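Local coordinates for protein dTDP-glucose 4,6-dehydratase (Klebsiella pneumoniae, PDB 5U4Q) that binds NAD and probably uses it to modify a nucleotide sugar, as members of the NAD-dependent epimerase/dehydratase family do, at residues Y126-S131 against A160-A165; P175-R180 against R259-G264; S131-N136 against D145-P150; A65-M70 against Y109-E114. One frame throughout, in Å; residues are numbered along the deposited sequence.

Along the chain interaction 4 comes first, then interaction 1, whose two segments bracket interaction 3 in sequence, and interaction 2 last. Interactions 1 and 2 have centres about 8 Å apart and share the parallel Rossmann sheet, in which strands 123-129 and 176-185 are neighbours; E162 of interaction 1 forms a salt bridge with R180 of interaction 2. Interaction 3 lies in the loop between strand 123-129 and helix 153-172, and Y133 ties it to R180 and N262. Interaction 4, about 16 Å from interaction 1 (centre to centre), reaches it through Y109 of helix 98-118. Interactions 1, 3 and 4 also touch the second subunit, so the helices and the loop beside the NAD-binding sheet also reach the dimer interface.

Interaction 1: Y126-S131 against A160-A165; sequences YASSSS and ANELMA. With NAD (nicotinamide-adenine-dinucleotide), chain C.
The S128 hydroxyl donates to the E162 carboxylate, OG to OE2 at 2.6 Å, a short bond that meets the oxygen on its anti side and 18° out of the carboxylate plane. E162 is stretched out beyond CG, and this carries the carboxylate from the helix to the strand. The other oxygen, OE1, is held by the guanidinium of R180, so this buried acid has a partner at each oxygen. Y126 points across to the helix with CG wedged between its backbone N and carbonyl carbon (chi1 63°). That turn places OH 3.5 Å from E162 CA and equally far from A165 CB, while E162 CG comes up at the ring edge. In the Rossmann fold this is helix 153-172 lying against strand 123-129; Y154 and K158 of the same helix have the YxxxK spacing of short-chain dehydrogenases/reductases. A127 faces the other way, its CB 3.4 Å from O3D of the nicotinamide ribose of NAD. Its carbonyl is nevertheless tied back to the helix: A127 O accepts from K158 and from a water at 2.8 Å, and that water also donates to N161 OD1 at 2.9 Å. N161 ND2 is hydrogen-bonded to N105 O.

Interaction 2: P175-R180 against R259-G264; sequences PTTGLR and RVYNIG
R180 and V260 project from the same face of two neighbouring parallel strands, and their side chains cross at about a right angle. The arginine runs extended from CG to NE, so its shaft passes over the valine and NE comes 3.4 Å from V260 CG1. Beside it N262 lies obliquely, the amide plane turned 49° from the guanidinium, with OD1 3.7 Å from R180 CB. The polar ends of both are fixed from outside the pair: the Y133 hydroxyl bonds N262 OD1 and R180 NH1 alike, and E162 forms a salt bridge with R180 NH2. G178, paired with V260, has no side chain, and its CA packs against the ring of Y126.

On the other face the contacts across the strands are mainly apolar. T177 sends CG2 to the edge of the Y261 ring, in the ring plane and 3.7 Å from CD2, and L179 packs CD2 on Y261 CB and its own CB on I263 CG2. Helix 223-234 covers T177, L179 and I263, while helix 306-312 covers Y261.

Between the faces five backbone bonds zip the strands together, R259 N to T176 O at 2.9 Å at one end and I263 N to R180 O at 3.1 Å at the other. The last donor stands 41° out of the carbonyl plane, whereas G178 N lies in the plane of the R259 carbonyl. Parallel pairing with helices packed on the sheet is what the Rossmann-type fold of the NAD-dependent epimerase/dehydratase family is built on, and strands 176-185 and 258-263 are one such pair.

Interaction 3: S131-N136 against D145-P150; sequences SVYGLN and DSVDHP
Residues Y133 to N136 make a type II' beta turn, G134 taking a positive phi (47°), and the turn is pinned to the second segment where L135 N donates to H149 O at 3.2 Å, with G134 CA close to the same oxygen. Both segments belong to the long loop that joins strand 123-129 to helix 153-172 in the Rossmann fold, so this contact folds the loop back on itself.

N136 carries the main side-chain link. Its ND2 gives a nearly straight bond to S146 O (2.7 Å, 167°), close to the line of that carbonyl and almost in the amide plane, which fixes the rotation of the amide. The same nitrogen lies in plane at the edge of the Y133 ring. The ring's CD1 packs against V147 CG1 at 3.8 Å, the two side chains running side by side in one direction, while V132 brings CG2 obliquely to the same methyl. L135 reaches with CD1 across H149 at about a right angle.

The second subunit closes over this side of the loop: H149 NE2 is bonded to the carbonyl of T253 of the second subunit, the imidazole meets H166 of the second subunit edge-to-face, and P150 O is hydrogen-bonded to ND1 of that same H166. Two waters donate to V132 O, one shared with V147 O and one with H149 N. A further water, in the plane of the imidazole, binds N136 OD1 at 3.0 Å and also S146 OG, D148 N and H149 ND1.

Interaction 4: A65-M70 against Y109-E114; sequences ADREGM and YLNILE
Helix 67-77 begins beside the middle of helix 98-118, the nearest CA atoms being those of R67 and N111 at 6.3 Å, and D66 is its N-cap, OD1 accepting from G69 N at 2.9 Å. N111 is the residue of helix 98-118 that reaches between the two backbones. Its ND2 lies 3.7 Å from A65 C and is bonded to L64 O just ahead of the segment, while OD1 faces R67 CG and takes a weak bond from a water that also donates to R67 O at 2.8 Å. Both helices flank the NAD-binding Rossmann sheet, and helix 98-118 also meets the partner subunit, consistent with the helix bundle by which many enzymes of this family dimerise. There N111 OD1 is bonded to the hydroxyl of Y99 of the second subunit, whose ring makes a cation-pi contact with R67. Deeper in, selenomethionine M70 is bent at both chi2 (-74°) and chi3 (-75°). Its side chain crosses N111 at about a right angle, CB to CB 4.0 Å, and curls so that CE presses on I112 CD1 at 3.5 Å, tighter than usual for two carbons. L62 and L64 touch M70 as well, and I112 also rests on L124 of strand 123-129.

Interaction 1: Y126-S131 against A160-A165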
# COMPACT_ATOMS: atom_id res chain seq x y z
N TYR A 126 15.29 -1.45 -0.44
CA TYR A 126 14.22 -1.96 -1.31
C TYR A 126 13.86 -0.93 -2.34
O TYR A 126 14.02 0.27 -2.12
CB TYR A 126 12.98 -2.41 -0.48
CG TYR A 126 12.34 -1.28 0.28
CD1 TYR A 126 12.85 -0.86 1.50
CD2 TYR A 126 11.24 -0.57 -0.25
CE1 TYR A 126 12.31 0.22 2.18
CE2 TYR A 126 10.68 0.49 0.44
CZ TYR A 126 11.24 0.91 1.64
OH TYR A 126 10.71 2.00 2.29
N ALA A 127 13.36 -1.43 -3.47
CA ALA A 127 12.98 -0.57 -4.57
C ALA A 127 11.59 0.02 -4.38
O ALA A 127 10.60 -0.70 -4.21
CB ALA A 127 13.00 -1.37 -5.87
N SER A 128 11.52 1.34 -4.40
CA SER A 128 10.28 2.07 -4.52
C SER A 128 10.26 2.64 -5.95
O SER A 128 10.91 2.10 -6.86
CB SER A 128 10.13 3.14 -3.45
OG SER A 128 8.86 3.76 -3.50
N SER A 129 9.49 3.72 -6.17
CA SER A 129 9.36 4.24 -7.52
C SER A 129 8.94 5.70 -7.51
O SER A 129 8.17 6.12 -6.66
CB SER A 129 8.27 3.44 -8.24
OG SER A 129 7.84 4.09 -9.44
N SER A 130 9.42 6.44 -8.51
CA SER A 130 8.98 7.81 -8.71
C SER A 130 7.47 7.91 -8.98
O SER A 130 6.89 9.00 -8.88
CB SER A 130 9.72 8.44 -9.89
OG SER A 130 9.41 7.79 -11.11
N SER A 131 6.84 6.80 -9.36
CA SER A 131 5.40 6.84 -9.60
C SER A 131 4.60 7.23 -8.33
O SER A 131 3.44 7.65 -8.43
CB SER A 131 4.90 5.50 -10.16
OG SER A 131 5.05 4.46 -9.20
N ALA A 160 2.71 1.60 -0.48
CA ALA A 160 2.39 0.64 0.56
C ALA A 160 3.66 -0.02 1.11
O ALA A 160 3.74 -0.28 2.32
CB ALA A 160 1.41 -0.43 0.08
N ASN A 161 4.62 -0.32 0.24
CA ASN A 161 5.91 -0.92 0.71
C ASN A 161 6.59 0.05 1.68
O ASN A 161 7.08 -0.38 2.73
CB ASN A 161 6.86 -1.18 -0.45
CG ASN A 161 6.45 -2.35 -1.37
OD1 ASN A 161 7.20 -2.65 -2.30
ND2 ASN A 161 5.38 -3.06 -1.07
N GLU A 162 6.61 1.34 1.35
CA GLU A 162 7.23 2.33 2.24
C GLU A 162 6.52 2.35 3.60
O GLU A 162 7.18 2.43 4.65
CB GLU A 162 7.26 3.72 1.60
CG GLU A 162 8.07 3.81 0.31
CD GLU A 162 8.12 5.20 -0.28
OE1 GLU A 162 7.69 6.18 0.39
OE2 GLU A 162 8.61 5.35 -1.43
N LEU A 163 5.18 2.25 3.57
CA LEU A 163 4.40 2.27 4.82
C LEU A 163 4.69 1.06 5.67
O LEU A 163 4.85 1.16 6.89
CB LEU A 163 2.91 2.36 4.53
CG LEU A 163 2.40 3.68 3.95
CD1 LEU A 163 1.08 3.44 3.25
CD2 LEU A 163 2.31 4.76 5.02
N MSE A 164 4.77 -0.10 5.01
CA MSE A 164 5.05 -1.35 5.69
C MSE A 164 6.46 -1.33 6.26
O MSE A 164 6.69 -1.76 7.39
CB MSE A 164 4.80 -2.52 4.73
CG MSE A 164 3.32 -2.59 4.33
SE MSE A 164 3.02 -3.62 2.67
CE MSE A 164 3.46 -5.41 3.31
N ALA A 165 7.42 -0.81 5.49
CA ALA A 165 8.80 -0.68 5.96
C ALA A 165 8.84 0.20 7.22
O ALA A 165 9.50 -0.15 8.22
CB ALA A 165 9.72 -0.08 4.89
PA NAD C . 13.08 -6.58 -14.10
O1A NAD C . 14.15 -6.71 -15.11
O2A NAD C . 11.65 -6.97 -14.44
O5B NAD C . 13.56 -7.39 -12.78
C5B NAD C . 12.70 -7.80 -11.72
C4B NAD C . 12.88 -9.29 -11.53
O4B NAD C . 11.94 -9.64 -10.49
C3B NAD C . 12.54 -10.11 -12.77
O3B NAD C . 13.64 -10.89 -13.27
C2B NAD C . 11.36 -10.96 -12.30
O2B NAD C . 11.37 -12.30 -12.84
C1B NAD C . 11.43 -10.92 -10.78
N9A NAD C . 10.13 -11.11 -10.12
C8A NAD C . 8.98 -10.45 -10.38
N7A NAD C . 7.99 -10.91 -9.60
C5A NAD C . 8.52 -11.86 -8.82
C6A NAD C . 7.98 -12.78 -7.79
N6A NAD C . 6.71 -12.76 -7.41
N1A NAD C . 8.86 -13.63 -7.24
C2A NAD C . 10.15 -13.69 -7.59
N3A NAD C . 10.70 -12.91 -8.54
C4A NAD C . 9.91 -11.99 -9.17
O3 NAD C . 12.94 -5.07 -13.56
PN NAD C . 14.08 -4.09 -12.99
O1N NAD C . 15.36 -4.76 -12.76
O2N NAD C . 13.95 -2.84 -13.86
O5D NAD C . 13.39 -3.73 -11.59
C5D NAD C . 13.99 -3.91 -10.31
C4D NAD C . 13.16 -3.10 -9.33
O4D NAD C . 13.37 -1.69 -9.57
C3D NAD C . 11.65 -3.29 -9.35
O3D NAD C . 11.19 -3.27 -7.99
C2D NAD C . 11.11 -2.06 -10.04
O2D NAD C . 9.79 -1.68 -9.60
C1D NAD C . 12.13 -1.00 -9.67
N1N NAD C . 12.25 0.06 -10.70
C2N NAD C . 12.96 -0.09 -11.83
C3N NAD C . 13.05 0.94 -12.78
C7N NAD C . 13.84 0.85 -14.10
O7N NAD C . 13.99 1.86 -14.79
N7N NAD C . 14.35 -0.30 -14.57
C4N NAD C . 12.36 2.11 -12.56
C5N NAD C . 11.62 2.25 -11.39
C6N NAD C . 11.55 1.20 -10.48
O HOH W 1 10.03 -3.04 -2.84

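Interaction 2: P175-R180 against R259-G264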
# COMPACT_ATOMS: atom_id res chain seq x y z
N PRO A 175 16.51 -1.77 10.19
CA PRO A 175 16.78 -0.57 9.42
C PRO A 175 16.35 -0.73 7.97
O PRO A 175 16.66 -1.74 7.37
CB PRO A 175 18.30 -0.40 9.56
CG PRO A 175 18.64 -1.19 10.81
CD PRO A 175 17.76 -2.38 10.66
N THR A 176 15.59 0.23 7.46
CA THR A 176 15.09 0.13 6.09
C THR A 176 15.40 1.38 5.31
O THR A 176 15.27 2.52 5.84
CB THR A 176 13.57 -0.15 6.03
OG1 THR A 176 12.82 0.94 6.59
CG2 THR A 176 13.22 -1.45 6.75
N THR A 177 15.82 1.18 4.06
CA THR A 177 16.05 2.27 3.13
C THR A 177 15.31 1.97 1.81
O THR A 177 15.64 0.99 1.11
CB THR A 177 17.55 2.51 2.82
OG1 THR A 177 18.27 2.70 4.03
CG2 THR A 177 17.71 3.74 1.92
N GLY A 178 14.33 2.81 1.46
CA GLY A 178 13.64 2.70 0.20
C GLY A 178 14.24 3.65 -0.83
O GLY A 178 14.65 4.76 -0.51
N LEU A 179 14.30 3.20 -2.07
CA LEU A 179 14.89 4.00 -3.16
C LEU A 179 13.87 4.22 -4.25
O LEU A 179 13.40 3.26 -4.87
CB LEU A 179 16.10 3.28 -3.72
CG LEU A 179 17.26 3.05 -2.75
CD1 LEU A 179 18.33 2.20 -3.40
CD2 LEU A 179 17.85 4.36 -2.26
N ARG A 180 13.46 5.47 -4.46
CA ARG A 180 12.50 5.84 -5.48
C ARG A 180 13.22 6.00 -6.80
O ARG A 180 13.83 7.04 -7.07
CB ARG A 180 11.73 7.13 -5.11
CG ARG A 180 10.79 6.94 -3.93
CD ARG A 180 10.15 8.25 -3.50
NE ARG A 180 9.31 8.04 -2.31
CZ ARG A 180 8.76 9.03 -1.62
NH1 ARG A 180 8.96 10.28 -1.99
NH2 ARG A 180 8.02 8.77 -0.56
N ARG A 259 14.32 5.26 6.18
CA ARG A 259 14.63 6.35 5.25
C ARG A 259 14.19 6.00 3.85
O ARG A 259 14.21 4.83 3.46
CB ARG A 259 16.14 6.61 5.17
CG ARG A 259 16.76 7.30 6.37
CD ARG A 259 16.29 8.73 6.52
NE ARG A 259 17.06 9.40 7.56
CZ ARG A 259 16.88 9.20 8.86
NH1 ARG A 259 17.65 9.85 9.73
NH2 ARG A 259 15.96 8.36 9.30
N VAL A 260 13.81 7.04 3.09
CA VAL A 260 13.43 6.91 1.68
C VAL A 260 14.22 8.01 0.95
O VAL A 260 14.29 9.15 1.42
CB VAL A 260 11.92 7.00 1.39
CG1 VAL A 260 11.69 6.89 -0.11
CG2 VAL A 260 11.15 5.92 2.15
N TYR A 261 14.84 7.65 -0.18
CA TYR A 261 15.57 8.59 -1.02
C TYR A 261 15.16 8.49 -2.48
O TYR A 261 14.89 7.39 -2.99
CB TYR A 261 17.08 8.30 -0.99
CG TYR A 261 17.69 8.44 0.38
CD1 TYR A 261 17.98 9.71 0.92
CD2 TYR A 261 18.00 7.33 1.15
CE1 TYR A 261 18.51 9.83 2.19
CE2 TYR A 261 18.52 7.44 2.43
CZ TYR A 261 18.78 8.69 2.94
OH TYR A 261 19.32 8.78 4.20
N ASN A 262 15.14 9.63 -3.16
CA ASN A 262 15.10 9.61 -4.63
C ASN A 262 16.47 9.18 -5.15
O ASN A 262 17.50 9.54 -4.59
CB ASN A 262 14.85 10.99 -5.22
CG ASN A 262 13.44 11.48 -5.06
OD1 ASN A 262 12.48 10.71 -4.99
ND2 ASN A 262 13.29 12.79 -5.09
N ILE A 263 16.47 8.40 -6.21
CA ILE A 263 17.72 8.02 -6.88
C ILE A 263 17.52 8.27 -8.38
O ILE A 263 16.60 7.75 -8.99
CB ILE A 263 18.12 6.58 -6.54
CG1 ILE A 263 19.47 6.23 -7.15
CG2 ILE A 263 17.05 5.57 -6.96
CD1 ILE A 263 19.99 4.88 -6.72
N GLY A 264 18.38 9.09 -8.96
CA GLY A 264 18.20 9.47 -10.36
C GLY A 264 19.26 10.43 -10.87
O GLY A 264 20.28 10.62 -10.23
O HOH W 2 12.40 2.62 4.29

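Interaction 3: S131-N136 against D145-P150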
# COMPACT_ATOMS: atom_id res chain seq x y z
N SER A 131 6.84 6.80 -9.36
CA SER A 131 5.40 6.84 -9.60
C SER A 131 4.60 7.23 -8.33
O SER A 131 3.44 7.65 -8.43
CB SER A 131 4.90 5.50 -10.16
OG SER A 131 5.05 4.46 -9.20
N VAL A 132 5.19 7.10 -7.14
CA VAL A 132 4.48 7.47 -5.91
C VAL A 132 4.10 8.96 -5.90
O VAL A 132 3.17 9.34 -5.19
CB VAL A 132 5.22 7.12 -4.60
CG1 VAL A 132 5.46 5.62 -4.52
CG2 VAL A 132 6.53 7.90 -4.45
N TYR A 133 4.80 9.76 -6.70
CA TYR A 133 4.52 11.22 -6.77
C TYR A 133 3.14 11.49 -7.34
O TYR A 133 2.59 12.55 -7.12
CB TYR A 133 5.66 12.00 -7.46
CG TYR A 133 6.93 11.97 -6.59
CD1 TYR A 133 6.96 12.62 -5.37
CD2 TYR A 133 8.07 11.25 -6.98
CE1 TYR A 133 8.05 12.60 -4.56
CE2 TYR A 133 9.19 11.21 -6.17
CZ TYR A 133 9.19 11.87 -4.97
OH TYR A 133 10.26 11.84 -4.13
N GLY A 134 2.57 10.51 -8.06
CA GLY A 134 1.17 10.58 -8.50
C GLY A 134 0.72 11.88 -9.12
O GLY A 134 1.29 12.31 -10.10
N LEU A 135 -0.30 12.49 -8.53
CA LEU A 135 -0.88 13.74 -9.07
C LEU A 135 -0.06 14.98 -8.75
O LEU A 135 -0.43 16.08 -9.19
CB LEU A 135 -2.30 13.92 -8.53
CG LEU A 135 -3.39 12.94 -9.03
CD1 LEU A 135 -4.68 13.16 -8.24
CD2 LEU A 135 -3.62 13.10 -10.52
N ASN A 136 1.02 14.84 -7.98
CA ASN A 136 1.85 16.00 -7.63
C ASN A 136 2.33 16.76 -8.87
O ASN A 136 2.67 16.15 -9.89
CB ASN A 136 3.12 15.60 -6.87
CG ASN A 136 2.85 15.02 -5.49
OD1 ASN A 136 1.73 14.59 -5.17
ND2 ASN A 136 3.90 14.96 -4.68
N ASP A 145 7.75 15.80 -0.16
CA ASP A 145 6.42 15.98 -0.75
C ASP A 145 5.44 14.89 -0.32
O ASP A 145 5.85 13.78 0.03
CB ASP A 145 6.46 15.99 -2.28
CG ASP A 145 7.38 17.07 -2.86
OD1 ASP A 145 7.77 18.00 -2.11
OD2 ASP A 145 7.70 16.96 -4.07
N SER A 146 4.15 15.23 -0.35
CA SER A 146 3.13 14.25 -0.04
C SER A 146 3.08 13.27 -1.19
O SER A 146 3.36 13.61 -2.35
CB SER A 146 1.77 14.91 0.18
OG SER A 146 1.30 15.52 -0.99
N VAL A 147 2.78 12.01 -0.87
CA VAL A 147 2.70 10.94 -1.84
C VAL A 147 1.47 10.09 -1.47
O VAL A 147 1.56 8.89 -1.24
CB VAL A 147 4.02 10.13 -1.86
CG1 VAL A 147 5.12 10.95 -2.53
CG2 VAL A 147 4.48 9.76 -0.46
N ASP A 148 0.34 10.78 -1.39
CA ASP A 148 -0.98 10.25 -1.02
C ASP A 148 -1.94 10.01 -2.17
O ASP A 148 -3.05 9.50 -1.94
CB ASP A 148 -1.68 11.32 -0.16
CG ASP A 148 -1.02 11.53 1.14
OD1 ASP A 148 -0.92 10.54 1.89
OD2 ASP A 148 -0.63 12.69 1.44
N HIS A 149 -1.55 10.40 -3.37
CA HIS A 149 -2.48 10.39 -4.50
C HIS A 149 -1.94 9.66 -5.70
O HIS A 149 -1.75 10.23 -6.76
CB HIS A 149 -2.81 11.85 -4.89
CG HIS A 149 -3.50 12.60 -3.81
ND1 HIS A 149 -2.82 13.42 -2.93
CD2 HIS A 149 -4.81 12.67 -3.46
CE1 HIS A 149 -3.68 13.95 -2.08
NE2 HIS A 149 -4.89 13.51 -2.37
N PRO A 150 -1.69 8.35 -5.53
CA PRO A 150 -1.17 7.59 -6.65
C PRO A 150 -2.17 7.46 -7.79
O PRO A 150 -3.39 7.41 -7.55
CB PRO A 150 -0.87 6.20 -6.02
CG PRO A 150 -1.83 6.12 -4.89
CD PRO A 150 -1.91 7.51 -4.34
O HOH W 3 1.59 7.33 -3.73
O HOH W 4 0.99 11.10 -4.82
O HOH W 5 5.70 17.56 -5.84
O HOH W 6 0.09 13.70 -2.78

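Interaction 4: A65-M70 against Y109-E114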
# COMPACT_ATOMS: atom_id res chain seq x y z
N ALA A 65 5.85 -14.70 -3.20
CA ALA A 65 4.58 -15.00 -2.57
C ALA A 65 4.51 -16.38 -1.93
O ALA A 65 3.51 -16.71 -1.29
CB ALA A 65 3.48 -14.87 -3.59
N ASP A 66 5.57 -17.17 -2.08
CA ASP A 66 5.66 -18.53 -1.50
C ASP A 66 6.10 -18.34 -0.04
O ASP A 66 7.29 -18.24 0.25
CB ASP A 66 6.65 -19.35 -2.33
CG ASP A 66 6.85 -20.79 -1.84
OD1 ASP A 66 6.39 -21.16 -0.74
OD2 ASP A 66 7.48 -21.54 -2.59
N ARG A 67 5.13 -18.30 0.87
CA ARG A 67 5.41 -18.01 2.27
C ARG A 67 6.38 -18.99 2.90
O ARG A 67 7.35 -18.58 3.54
CB ARG A 67 4.12 -17.96 3.11
CG ARG A 67 4.40 -17.67 4.58
CD ARG A 67 3.16 -17.61 5.44
NE ARG A 67 3.52 -17.55 6.85
CZ ARG A 67 2.66 -17.61 7.87
NH1 ARG A 67 1.35 -17.73 7.64
NH2 ARG A 67 3.11 -17.54 9.12
N GLU A 68 6.13 -20.29 2.73
CA GLU A 68 7.01 -21.29 3.33
C GLU A 68 8.38 -21.27 2.67
O GLU A 68 9.41 -21.38 3.37
CB GLU A 68 6.39 -22.71 3.26
CG GLU A 68 7.29 -23.77 3.88
CD GLU A 68 6.63 -25.12 4.05
OE1 GLU A 68 5.54 -25.35 3.50
OE2 GLU A 68 7.23 -25.96 4.77
N GLY A 69 8.41 -21.13 1.34
CA GLY A 69 9.69 -21.07 0.60
C GLY A 69 10.53 -19.87 1.02
O GLY A 69 11.75 -19.95 1.18
N MSE A 70 9.88 -18.73 1.19
CA MSE A 70 10.57 -17.53 1.65
C MSE A 70 11.09 -17.67 3.06
O MSE A 70 12.24 -17.32 3.37
CB MSE A 70 9.65 -16.33 1.54
CG MSE A 70 9.44 -15.92 0.09
SE MSE A 70 10.99 -15.03 -0.73
CE MSE A 70 10.73 -13.33 0.20
N TYR A 109 6.18 -8.52 -0.41
CA TYR A 109 6.93 -7.56 0.40
C TYR A 109 6.79 -7.94 1.88
O TYR A 109 7.75 -7.83 2.64
CB TYR A 109 6.49 -6.12 0.12
CG TYR A 109 7.45 -5.10 0.73
CD1 TYR A 109 8.68 -4.88 0.16
CD2 TYR A 109 7.14 -4.41 1.88
CE1 TYR A 109 9.59 -3.99 0.74
CE2 TYR A 109 8.02 -3.54 2.46
CZ TYR A 109 9.24 -3.30 1.88
OH TYR A 109 10.13 -2.43 2.47
N LEU A 110 5.61 -8.38 2.30
CA LEU A 110 5.44 -8.82 3.68
C LEU A 110 6.34 -10.01 3.98
O LEU A 110 6.94 -10.04 5.05
CB LEU A 110 3.99 -9.17 3.99
CG LEU A 110 3.73 -9.59 5.45
CD1 LEU A 110 4.18 -8.55 6.48
CD2 LEU A 110 2.27 -9.96 5.65
N ASN A 111 6.46 -10.97 3.04
CA ASN A 111 7.36 -12.12 3.27
C ASN A 111 8.79 -11.65 3.48
O ASN A 111 9.51 -12.17 4.32
CB ASN A 111 7.24 -13.16 2.15
CG ASN A 111 5.88 -13.82 2.14
OD1 ASN A 111 5.21 -13.84 3.17
ND2 ASN A 111 5.45 -14.35 0.99
N ILE A 112 9.23 -10.66 2.70
CA ILE A 112 10.55 -10.08 2.88
C ILE A 112 10.66 -9.47 4.30
O ILE A 112 11.67 -9.70 5.00
CB ILE A 112 10.83 -8.97 1.82
CG1 ILE A 112 11.00 -9.56 0.43
CG2 ILE A 112 12.04 -8.10 2.18
CD1 ILE A 112 12.31 -10.26 0.18
N LEU A 113 9.67 -8.66 4.71
CA LEU A 113 9.74 -8.00 6.02
C LEU A 113 9.77 -9.02 7.16
O LEU A 113 10.54 -8.86 8.10
CB LEU A 113 8.59 -7.02 6.20
CG LEU A 113 8.61 -5.76 5.34
CD1 LEU A 113 7.30 -5.00 5.50
CD2 LEU A 113 9.78 -4.88 5.70
N GLU A 114 8.94 -10.05 7.03
CA GLU A 114 8.90 -11.12 8.04
C GLU A 114 10.23 -11.83 8.14
O GLU A 114 10.71 -12.11 9.25
CB GLU A 114 7.75 -12.08 7.78
CG GLU A 114 6.42 -11.54 8.28
CD GLU A 114 6.35 -11.51 9.80
OE1 GLU A 114 6.27 -12.63 10.36
OE2 GLU A 114 6.33 -10.43 10.42
O HOH W 7 7.45 -15.99 4.62